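Local coordinates for Lmo0794 protein (Listeria monocytogenes, PDB 3EW7) that is of unknown function but probably binds NAD(P) in a Rossmann-type fold and may act as an oxidoreductase, at residues Q48-I51 and F52-T55; A133-K136 and Q137-L141. The protein carries 3 engineered substitutions. All blocks are in the same frame, centred on the assembly; numbering follows the deposited sequence.

Contact 1. Residues Q48-I51 and F52-T55; sequences QKDI and FDLT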
loop_
_atom_site.group_PDB
_atom_site.type_symbol
_atom_site.label_atom_id
_atom_site.label_comp_id
_atom_site.label_asym_id
_atom_site.label_seq_id
_atom_site.Cartn_x
_atom_site.Cartn_y
_atom_site.Cartn_z
ATOM N N GLN A 48 -13.664 -7.230 -2.837
ATOM C CA GLN A 48 -13.336 -7.197 -4.255
ATOM C C GLN A 48 -13.745 -5.860 -4.826
ATOM O O GLN A 48 -14.918 -5.638 -5.117
ATOM C CB GLN A 48 -14.051 -8.305 -5.020
ATOM C CG GLN A 48 -13.710 -8.299 -6.503
ATOM C CD GLN A 48 -14.073 -9.599 -7.193
ATOM O OE1 GLN A 48 -15.120 -9.709 -7.835
ATOM N NE2 GLN A 48 -13.210 -10.599 -7.057
ATOM N N LYS A 49 -12.773 -4.971 -4.986
ATOM C CA LYS A 49 -13.051 -3.643 -5.511
ATOM C C LYS A 49 -11.785 -3.041 -6.099
ATOM O O LYS A 49 -10.712 -3.143 -5.513
ATOM C CB LYS A 49 -13.578 -2.754 -4.383
ATOM C CG LYS A 49 -14.868 -2.026 -4.694
ATOM C CD LYS A 49 -15.602 -1.691 -3.399
ATOM C CE LYS A 49 -16.986 -1.096 -3.637
ATOM N NZ LYS A 49 -16.953 0.361 -3.952
ATOM N N ASP A 50 -11.894 -2.429 -7.267
ATOM C CA ASP A 50 -10.721 -1.813 -7.850
ATOM C C ASP A 50 -10.478 -0.558 -7.038
ATOM O O ASP A 50 -11.408 0.005 -6.468
ATOM C CB ASP A 50 -10.950 -1.448 -9.312
ATOM C CG ASP A 50 -9.809 -0.626 -9.890
ATOM O OD1 ASP A 50 -8.651 -1.119 -9.918
ATOM O OD2 ASP A 50 -10.075 0.525 -10.311
ATOM N N ILE A 51 -9.226 -0.125 -6.992
ATOM C CA ILE A 51 -8.841 1.049 -6.228
ATOM C C ILE A 51 -9.682 2.285 -6.572
ATOM O O ILE A 51 -10.122 3.027 -5.692
ATOM C CB ILE A 51 -7.334 1.330 -6.443
ATOM C CG1 ILE A 51 -6.850 2.398 -5.475
ATOM C CG2 ILE A 51 -7.079 1.728 -7.882
ATOM C CD1 ILE A 51 -5.358 2.568 -5.501
ATOM N N PHE A 52 -9.927 2.482 -7.858
ATOM C CA PHE A 52 -10.687 3.631 -8.327
ATOM C C PHE A 52 -12.120 3.710 -7.825
ATOM O O PHE A 52 -12.697 4.795 -7.775
ATOM C CB PHE A 52 -10.669 3.653 -9.854
ATOM C CG PHE A 52 -9.379 4.146 -10.424
ATOM C CD1 PHE A 52 -9.050 5.493 -10.350
ATOM C CD2 PHE A 52 -8.464 3.260 -10.982
ATOM C CE1 PHE A 52 -7.827 5.957 -10.823
ATOM C CE2 PHE A 52 -7.223 3.721 -11.460
ATOM C CZ PHE A 52 -6.909 5.071 -11.379
ATOM N N ASP A 53 -12.688 2.570 -7.444
ATOM C CA ASP A 53 -14.067 2.526 -6.962
ATOM C C ASP A 53 -14.189 2.608 -5.452
ATOM O O ASP A 53 -15.297 2.596 -4.915
ATOM C CB ASP A 53 -14.759 1.238 -7.412
ATOM C CG ASP A 53 -14.652 1.011 -8.894
ATOM O OD1 ASP A 53 -14.889 1.970 -9.662
ATOM O OD2 ASP A 53 -14.340 -0.135 -9.283
ATOM N N LEU A 54 -13.060 2.672 -4.764
ATOM C CA LEU A 54 -13.070 2.738 -3.310
ATOM C C LEU A 54 -13.703 4.014 -2.738
ATOM O O LEU A 54 -13.363 5.135 -3.138
ATOM C CB LEU A 54 -11.643 2.575 -2.796
ATOM C CG LEU A 54 -11.212 1.173 -2.365
ATOM C CD1 LEU A 54 -12.004 0.115 -3.112
ATOM C CD2 LEU A 54 -9.718 1.027 -2.590
ATOM N N THR A 55 -14.629 3.835 -1.798
ATOM C CA THR A 55 -15.299 4.968 -1.161
ATOM C C THR A 55 -14.882 5.017 0.289
ATOM O O THR A 55 -14.577 3.981 0.876
ATOM C CB THR A 55 -16.813 4.811 -1.160
ATOM O OG1 THR A 55 -17.164 3.734 -0.279
ATOM C CG2 THR A 55 -17.325 4.510 -2.562
#
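Asp50 and Phe52 meet at an Asx turn that opens a short 3-10 turn in the Rossmann fold, just past the edge strand 45-48. The evidence is the bond from Phe52 N to Asp50 OD2, 3.1 Å long. With CG set opposite the backbone N (chi1 172°), the carboxylate lies beside the carbonyl carbon and reaches forward over the turn, and the N-H meets OD2 from well above the carboxylate plane. Asp50 OD2 also sits at the edge of the Phe52 ring, in its plane, 3.2 Å from Phe52 CD2; carboxylate and ring run side by side, their planes 33° apart. Ile51 CG2 approaches that ring obliquely, 3.7 Å from Phe52 CD2.

Two backbone bonds spanning three residues define the turn: Asp53 N to Asp50 O (3.0 Å) and Leu54 N to Ile51 O (3.1 Å). Asp50 thus accepts with both its carbonyl and its side chain. The carboxylates of Asp50 and Asp53 come within 4.4 Å between their OD2 atoms, which probably disfavours both charges somewhat, although Arg32 makes a long, weak ion pair with the other oxygen of Asp50. Across the turn the Lys49 chain passes Leu54 in the opposing direction, with Lys49 CB 3.5 Å from Leu54 CD1. A bend at the last torsion (chi4 -81°) then lets Lys49 NZ donate to Asp53 O at 2.9 Å, from above the carbonyl plane.

Further out, Ile51 packs on Ser82 and Leu86 of helix 79-90 and Phe52 on Thr81 and Ser82, while Leu54 O is hydrogen-bonded to His85 NE2.

Contact 2. Residues A133-K136 and Q137-L141; sequences AQAK and QLEHL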
loop_
_atom_site.group_PDB
_atom_site.type_symbol
_atom_site.label_atom_id
_atom_site.label_comp_id
_atom_site.label_asym_id
_atom_site.label_seq_id
_atom_site.Cartn_x
_atom_site.Cartn_y
_atom_site.Cartn_z
ATOM N N ALA A 133 6.654 8.969 -11.667
ATOM C CA ALA A 133 5.313 8.743 -11.151
ATOM C C ALA A 133 5.337 8.944 -9.649
ATOM O O ALA A 133 4.434 9.546 -9.074
ATOM C CB ALA A 133 4.850 7.340 -11.474
ATOM N N GLN A 134 6.386 8.443 -9.014
ATOM C CA GLN A 134 6.516 8.563 -7.577
ATOM C C GLN A 134 6.635 10.016 -7.176
ATOM O O GLN A 134 5.950 10.479 -6.263
ATOM C CB GLN A 134 7.747 7.811 -7.088
ATOM C CG GLN A 134 7.782 7.650 -5.591
ATOM C CD GLN A 134 9.083 7.086 -5.099
ATOM O OE1 GLN A 134 9.973 7.832 -4.692
ATOM N NE2 GLN A 134 9.211 5.760 -5.141
ATOM N N ALA A 135 7.522 10.729 -7.860
ATOM C CA ALA A 135 7.749 12.140 -7.580
ATOM C C ALA A 135 6.432 12.882 -7.674
ATOM O O ALA A 135 6.153 13.752 -6.856
ATOM C CB ALA A 135 8.752 12.717 -8.563
ATOM N N LYS A 136 5.625 12.536 -8.670
ATOM C CA LYS A 136 4.326 13.165 -8.848
ATOM C C LYS A 136 3.422 12.914 -7.646
ATOM O O LYS A 136 2.843 13.851 -7.089
ATOM C CB LYS A 136 3.656 12.638 -10.111
ATOM C CG LYS A 136 3.872 13.515 -11.317
ATOM C CD LYS A 136 2.650 14.377 -11.591
ATOM C CE LYS A 136 3.002 15.576 -12.467
ATOM N NZ LYS A 136 3.709 16.658 -11.703
ATOM N N GLN A 137 3.298 11.648 -7.257
ATOM C CA GLN A 137 2.471 11.279 -6.116
ATOM C C GLN A 137 2.905 12.101 -4.911
ATOM O O GLN A 137 2.076 12.670 -4.198
ATOM C CB GLN A 137 2.623 9.791 -5.807
ATOM C CG GLN A 137 2.198 8.875 -6.944
ATOM C CD GLN A 137 2.418 7.411 -6.625
ATOM O OE1 GLN A 137 3.511 7.008 -6.230
ATOM N NE2 GLN A 137 1.382 6.605 -6.796
ATOM N N LEU A 138 4.217 12.171 -4.703
ATOM C CA LEU A 138 4.793 12.920 -3.590
ATOM C C LEU A 138 4.473 14.417 -3.657
ATOM O O LEU A 138 4.242 15.051 -2.632
ATOM C CB LEU A 138 6.313 12.695 -3.558
ATOM C CG LEU A 138 6.902 11.837 -2.425
ATOM C CD1 LEU A 138 6.046 10.610 -2.178
ATOM C CD2 LEU A 138 8.336 11.443 -2.773
ATOM N N GLU A 139 4.460 14.978 -4.862
ATOM C CA GLU A 139 4.154 16.391 -5.037
ATOM C C GLU A 139 2.699 16.594 -4.679
ATOM O O GLU A 139 2.339 17.601 -4.066
ATOM C CB GLU A 139 4.373 16.826 -6.483
ATOM C CG GLU A 139 5.794 17.248 -6.824
ATOM C CD GLU A 139 6.136 17.031 -8.306
ATOM O OE1 GLU A 139 5.234 17.223 -9.163
ATOM O OE2 GLU A 139 7.303 16.677 -8.611
ATOM N N HIS A 140 1.867 15.630 -5.076
ATOM C CA HIS A 140 0.432 15.684 -4.809
ATOM C C HIS A 140 0.149 15.443 -3.344
ATOM O O HIS A 140 -0.772 16.029 -2.777
ATOM C CB HIS A 140 -0.329 14.656 -5.650
ATOM C CG HIS A 140 -0.450 15.027 -7.095
ATOM N ND1 HIS A 140 -1.412 14.487 -7.922
ATOM C CD2 HIS A 140 0.265 15.885 -7.859
ATOM C CE1 HIS A 140 -1.287 15.002 -9.132
ATOM N NE2 HIS A 140 -0.277 15.854 -9.121
ATOM N N LEU A 141 0.934 14.570 -2.728
ATOM C CA LEU A 141 0.751 14.299 -1.319
ATOM C C LEU A 141 1.090 15.552 -0.529
ATOM O O LEU A 141 0.371 15.923 0.389
ATOM C CB LEU A 141 1.626 13.132 -0.887
ATOM C CG LEU A 141 1.018 11.780 -1.263
ATOM C CD1 LEU A 141 2.014 10.665 -0.971
ATOM C CD2 LEU A 141 -0.272 11.571 -0.487
#
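Bends at chi2 (-101°) and chi4 (-77°) lead the Lys136 chain out across the helix surface, and Glu139, extended beyond CG, runs back toward the N-terminal end to meet it. The result is a salt bridge one turn apart, Lys136 NZ to Glu139 OE1 at 3.0 Å, with the ammonium lying nearly in line with the C-O bond. Beyond it, His140, its CG beside its own N, brings its ring next to Lys136 O, which meets it obliquely, 3.4 Å from His140 CD2. His140 ND1 is hydrogen-bonded to Asp84 OD1 of helix 79-90, which probably helps set the ring's rotation.

The ladder beneath is read from Gln137 N to Ala133 O (3.0 Å), Leu138 N to Gln134 O (2.9 Å), His140 N to Lys136 O (2.9 Å) and Glu139 N to Ala135 O (2.9 Å), the last more bent at 144°. On the inner side, buried Gln137 joins OE1 to Tyr152 OH, and Gln134 and Leu138 also pack against Tyr152. The salt bridge therefore rides on the outward side of an amphipathic alpha helix, with i to i+4 backbone bonds and an i to i+3 ion pair, packed against the parallel sheet of a Rossmann fold.

How the contacts relate
From the N terminus, the chain first forms strands 2-6, 26-31 and 45-48. Contact 1 then turns it off this last, outermost strand toward helix 56-59 and strand 64-67, which lies on the far side of 2-6 in the sheet order. Helix 79-90 and strand 97-101 follow before helix 131-142, which holds contact 2 and leads to strand 150-154. Each contact joins abutting segments, so neither closes a long loop; they come in series, without nesting or crossing. The centres of contacts 1 and 2 are about 21 Å apart, and the nearest atoms of contacts 1 and 2 about 8 Å apart. Helix 79-90 links them, since it receives Ile51 and Phe52 from contact 1 and Gln137 and His140 from contact 2.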